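Local coordinates for beta-1,4-mannanase (Aplysia kurodai, PDB 3VUP), which probably hydrolyses the beta-1,4-linked mannose backbone of mannan as a digestive-fluid enzyme with a TIM-barrel fold, at residues A[40-52]-A[95-107]. Residues are numbered along the deposited sequence; the frame is centred on the assembly and turned at random.
Sequences NKNRIEPEFKKLH and LLDTAKKYNILVF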
# COMPACT_ATOMS: atom_id res chain seq x y z
N ASN A 40 -4.08 -7.24 -20.48
CA ASN A 40 -3.59 -5.90 -20.15
C ASN A 40 -2.07 -5.76 -20.19
O ASN A 40 -1.55 -4.64 -20.10
CB ASN A 40 -4.08 -5.45 -18.77
CG ASN A 40 -5.54 -5.02 -18.76
OD1 ASN A 40 -5.85 -3.84 -18.93
ND2 ASN A 40 -6.44 -5.96 -18.50
N LYS A 41 -1.36 -6.88 -20.29
CA LYS A 41 0.10 -6.88 -20.19
C LYS A 41 0.78 -5.98 -21.23
O LYS A 41 1.77 -5.31 -20.92
CB LYS A 41 0.64 -8.31 -20.30
CG LYS A 41 2.15 -8.41 -20.19
CD LYS A 41 2.61 -9.86 -20.21
CE LYS A 41 4.12 -9.97 -20.04
NZ LYS A 41 4.55 -11.39 -20.00
N ASN A 42 0.24 -5.93 -22.44
CA ASN A 42 0.85 -5.11 -23.48
C ASN A 42 0.79 -3.61 -23.18
O ASN A 42 1.54 -2.84 -23.76
CB ASN A 42 0.25 -5.41 -24.87
CG ASN A 42 -1.18 -4.93 -25.01
OD1 ASN A 42 -1.97 -4.99 -24.05
ND2 ASN A 42 -1.54 -4.45 -26.20
N ARG A 43 -0.09 -3.21 -22.27
CA ARG A 43 -0.13 -1.83 -21.81
C ARG A 43 0.59 -1.61 -20.48
O ARG A 43 1.12 -0.53 -20.22
CB ARG A 43 -1.57 -1.32 -21.72
CG ARG A 43 -2.24 -1.16 -23.07
CD ARG A 43 -3.64 -0.59 -22.92
NE ARG A 43 -4.56 -1.56 -22.33
CZ ARG A 43 -5.68 -1.24 -21.69
NH1 ARG A 43 -6.02 0.03 -21.53
NH2 ARG A 43 -6.45 -2.20 -21.19
N ILE A 44 0.62 -2.64 -19.64
CA ILE A 44 1.28 -2.52 -18.34
C ILE A 44 2.80 -2.64 -18.47
O ILE A 44 3.54 -1.88 -17.84
CB ILE A 44 0.73 -3.54 -17.33
CG1 ILE A 44 -0.73 -3.21 -17.01
CG2 ILE A 44 1.57 -3.53 -16.05
CD1 ILE A 44 -1.42 -4.25 -16.17
N GLU A 45 3.27 -3.58 -19.28
CA GLU A 45 4.71 -3.73 -19.44
C GLU A 45 5.44 -2.43 -19.85
O GLU A 45 6.47 -2.10 -19.26
CB GLU A 45 5.06 -4.92 -20.34
CG GLU A 45 6.56 -5.12 -20.48
CD GLU A 45 6.94 -6.46 -21.09
OE1 GLU A 45 6.03 -7.23 -21.47
OE2 GLU A 45 8.16 -6.73 -21.17
N PRO A 46 4.90 -1.68 -20.84
CA PRO A 46 5.56 -0.41 -21.17
C PRO A 46 5.64 0.57 -20.00
O PRO A 46 6.56 1.38 -19.97
CB PRO A 46 4.68 0.16 -22.29
CG PRO A 46 4.12 -1.04 -22.95
CD PRO A 46 3.87 -2.03 -21.84
N GLU A 47 4.70 0.50 -19.06
CA GLU A 47 4.79 1.36 -17.89
C GLU A 47 5.96 0.97 -17.00
O GLU A 47 6.61 1.83 -16.41
CB GLU A 47 3.47 1.37 -17.11
CG GLU A 47 2.30 1.90 -17.93
CD GLU A 47 2.45 3.36 -18.31
OE1 GLU A 47 3.13 4.12 -17.58
OE2 GLU A 47 1.88 3.75 -19.36
N PHE A 48 6.24 -0.33 -16.88
CA PHE A 48 7.44 -0.75 -16.18
C PHE A 48 8.70 -0.27 -16.89
O PHE A 48 9.65 0.19 -16.26
CB PHE A 48 7.47 -2.27 -16.01
CG PHE A 48 6.63 -2.77 -14.87
CD1 PHE A 48 7.16 -2.89 -13.60
CD2 PHE A 48 5.29 -3.10 -15.06
CE1 PHE A 48 6.39 -3.34 -12.54
CE2 PHE A 48 4.52 -3.56 -13.99
CZ PHE A 48 5.07 -3.68 -12.74
N LYS A 49 8.73 -0.37 -18.21
CA LYS A 49 9.89 0.08 -18.96
C LYS A 49 10.12 1.58 -18.79
O LYS A 49 11.24 2.01 -18.52
CB LYS A 49 9.76 -0.26 -20.44
CG LYS A 49 10.97 0.16 -21.25
CD LYS A 49 10.83 -0.22 -22.71
CE LYS A 49 12.16 -0.11 -23.44
NZ LYS A 49 12.69 1.27 -23.42
N LYS A 50 9.07 2.37 -18.94
CA LYS A 50 9.20 3.82 -18.80
C LYS A 50 9.67 4.20 -17.40
O LYS A 50 10.51 5.09 -17.24
CB LYS A 50 7.88 4.52 -19.11
CG LYS A 50 7.54 4.50 -20.59
CD LYS A 50 6.31 5.33 -20.91
CE LYS A 50 5.06 4.71 -20.32
NZ LYS A 50 3.82 5.43 -20.74
N LEU A 51 9.14 3.52 -16.39
CA LEU A 51 9.55 3.79 -15.02
C LEU A 51 11.02 3.47 -14.79
O LEU A 51 11.76 4.26 -14.21
CB LEU A 51 8.67 2.99 -14.05
CG LEU A 51 9.03 3.12 -12.58
CD1 LEU A 51 8.91 4.57 -12.12
CD2 LEU A 51 8.15 2.21 -11.74
N HIS A 52 11.45 2.30 -15.26
CA HIS A 52 12.85 1.92 -15.15
C HIS A 52 13.76 2.90 -15.89
O HIS A 52 14.80 3.33 -15.37
CB HIS A 52 13.06 0.52 -15.71
CG HIS A 52 14.50 0.18 -15.91
ND1 HIS A 52 15.37 -0.01 -14.86
CD2 HIS A 52 15.24 0.05 -17.04
CE1 HIS A 52 16.57 -0.28 -15.33
NE2 HIS A 52 16.52 -0.24 -16.65
N LEU A 95 3.50 -11.07 -13.48
CA LEU A 95 3.67 -9.67 -13.10
C LEU A 95 5.06 -9.47 -12.51
O LEU A 95 5.79 -8.56 -12.91
CB LEU A 95 2.61 -9.28 -12.06
CG LEU A 95 2.87 -7.98 -11.29
CD1 LEU A 95 2.85 -6.75 -12.19
CD2 LEU A 95 1.86 -7.86 -10.17
N LEU A 96 5.43 -10.32 -11.57
CA LEU A 96 6.71 -10.20 -10.89
C LEU A 96 7.89 -10.53 -11.81
O LEU A 96 8.93 -9.88 -11.75
CB LEU A 96 6.73 -11.05 -9.62
CG LEU A 96 5.71 -10.63 -8.55
CD1 LEU A 96 5.68 -11.64 -7.42
CD2 LEU A 96 6.04 -9.24 -8.00
N ASP A 97 7.73 -11.54 -12.67
CA ASP A 97 8.77 -11.85 -13.65
C ASP A 97 8.99 -10.67 -14.60
O ASP A 97 10.11 -10.37 -14.99
CB ASP A 97 8.40 -13.10 -14.45
CG ASP A 97 8.45 -14.38 -13.64
OD1 ASP A 97 9.10 -14.41 -12.57
OD2 ASP A 97 7.84 -15.37 -14.09
N THR A 98 7.89 -10.02 -14.97
CA THR A 98 7.96 -8.87 -15.86
C THR A 98 8.68 -7.71 -15.18
O THR A 98 9.56 -7.07 -15.77
CB THR A 98 6.55 -8.45 -16.32
OG1 THR A 98 5.94 -9.54 -17.02
CG2 THR A 98 6.62 -7.23 -17.24
N ALA A 99 8.33 -7.45 -13.93
CA ALA A 99 8.97 -6.40 -13.15
C ALA A 99 10.47 -6.65 -13.01
O ALA A 99 11.28 -5.73 -13.11
CB ALA A 99 8.33 -6.29 -11.81
N LYS A 100 10.83 -7.91 -12.78
CA LYS A 100 12.24 -8.27 -12.61
C LYS A 100 13.05 -7.86 -13.84
O LYS A 100 14.17 -7.39 -13.71
CB LYS A 100 12.38 -9.77 -12.35
CG LYS A 100 13.82 -10.25 -12.15
CD LYS A 100 13.91 -11.77 -12.02
CE LYS A 100 15.35 -12.25 -11.97
NZ LYS A 100 15.44 -13.73 -11.83
N LYS A 101 12.46 -8.03 -15.02
CA LYS A 101 13.12 -7.68 -16.28
C LYS A 101 13.55 -6.22 -16.31
O LYS A 101 14.56 -5.87 -16.93
CB LYS A 101 12.22 -7.98 -17.48
CG LYS A 101 11.91 -9.45 -17.68
CD LYS A 101 11.34 -9.71 -19.06
CE LYS A 101 10.15 -8.81 -19.35
NZ LYS A 101 9.61 -9.03 -20.72
N TYR A 102 12.78 -5.38 -15.63
CA TYR A 102 13.01 -3.94 -15.61
C TYR A 102 13.57 -3.44 -14.29
O TYR A 102 13.59 -2.23 -14.04
CB TYR A 102 11.70 -3.21 -15.97
CG TYR A 102 11.22 -3.60 -17.34
CD1 TYR A 102 11.80 -3.07 -18.47
CD2 TYR A 102 10.20 -4.54 -17.49
CE1 TYR A 102 11.38 -3.45 -19.73
CE2 TYR A 102 9.77 -4.92 -18.74
CZ TYR A 102 10.36 -4.37 -19.86
OH TYR A 102 9.94 -4.74 -21.11
N ASN A 103 14.04 -4.36 -13.45
CA ASN A 103 14.61 -3.97 -12.16
C ASN A 103 13.66 -3.09 -11.35
O ASN A 103 14.06 -2.05 -10.79
CB ASN A 103 15.97 -3.30 -12.35
CG ASN A 103 17.04 -4.29 -12.77
OD1 ASN A 103 16.97 -5.47 -12.43
ND2 ASN A 103 18.04 -3.81 -13.50
N ILE A 104 12.41 -3.51 -11.28
CA ILE A 104 11.39 -2.82 -10.50
C ILE A 104 10.85 -3.73 -9.41
O ILE A 104 10.41 -4.85 -9.66
CB ILE A 104 10.21 -2.36 -11.40
CG1 ILE A 104 10.68 -1.42 -12.50
CG2 ILE A 104 9.11 -1.73 -10.55
CD1 ILE A 104 11.26 -0.12 -12.01
N LEU A 105 10.89 -3.22 -8.18
CA LEU A 105 10.23 -3.85 -7.04
C LEU A 105 8.75 -3.52 -7.04
O LEU A 105 8.36 -2.36 -7.20
CB LEU A 105 10.85 -3.34 -5.74
CG LEU A 105 12.30 -3.75 -5.49
CD1 LEU A 105 12.91 -2.85 -4.43
CD2 LEU A 105 12.39 -5.21 -5.07
N VAL A 106 7.93 -4.55 -6.88
CA VAL A 106 6.48 -4.42 -6.97
C VAL A 106 5.83 -4.43 -5.60
O VAL A 106 6.19 -5.25 -4.74
CB VAL A 106 5.91 -5.57 -7.82
CG1 VAL A 106 4.42 -5.45 -7.97
CG2 VAL A 106 6.56 -5.58 -9.15
N PHE A 107 4.87 -3.53 -5.41
CA PHE A 107 4.10 -3.44 -4.18
C PHE A 107 2.62 -3.58 -4.53
O PHE A 107 1.94 -2.60 -4.77
CB PHE A 107 4.41 -2.12 -3.47
CG PHE A 107 5.85 -2.00 -3.05
CD1 PHE A 107 6.25 -2.37 -1.79
CD2 PHE A 107 6.81 -1.58 -3.96
CE1 PHE A 107 7.59 -2.30 -1.42
CE2 PHE A 107 8.15 -1.50 -3.59
CZ PHE A 107 8.54 -1.86 -2.32
O HOH W 1 7.26 -10.82 -19.15
O HOH W 2 14.98 0.12 -12.11
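Two successive outer helices of the TIM barrel meet here: Phe-48 and Glu-45 of helix 36-53 face Tyr-102, Ile-104 and the end of helix 88-101. The axes of segments 40-52 and 95-101 approach to 9.6 Å and cross at -32°. Phe-48 carries the apolar half, its CE1 lying 3.6 Å from Ala-99 CB, while Ile-104 CG2 sits at the ring edge and Leu-95 CD1 touches CZ. After Lys-101 the chain turns into the barrel: a Schellman motif, with Asn-103 at positive phi as C-prime, closes helix 88-101 and leads through Ile-104 into strand 105-112, whose Val-106 CG2 lies 4.1 Å from Phe-48 CE1. The polar half centres on Glu-45, extended with CG anti to the backbone N (chi1 -179°). Tyr-102 OH donates to Glu-45 OE2 on its anti side (2.7 Å). In the conformer modelled here, Lys-101 NZ forms a salt bridge with this OE2 on the syn side, 2.8 Å away. One face of the Tyr-102 ring covers the Lys-49 backbone, with Lys-49 CB 3.6 Å from Tyr-102 CE1. Replacing this tyrosine by an alanine is likely to strip Glu-45 OE2 of its hydroxyl donor and uncover the backbone at Lys-49. Beyond, one water joins Lys-41 NZ, salt-bridged to the Asp-94 carboxylate, to Thr-98 OG1, hydrogen-bonded to the Asp-94 carbonyl.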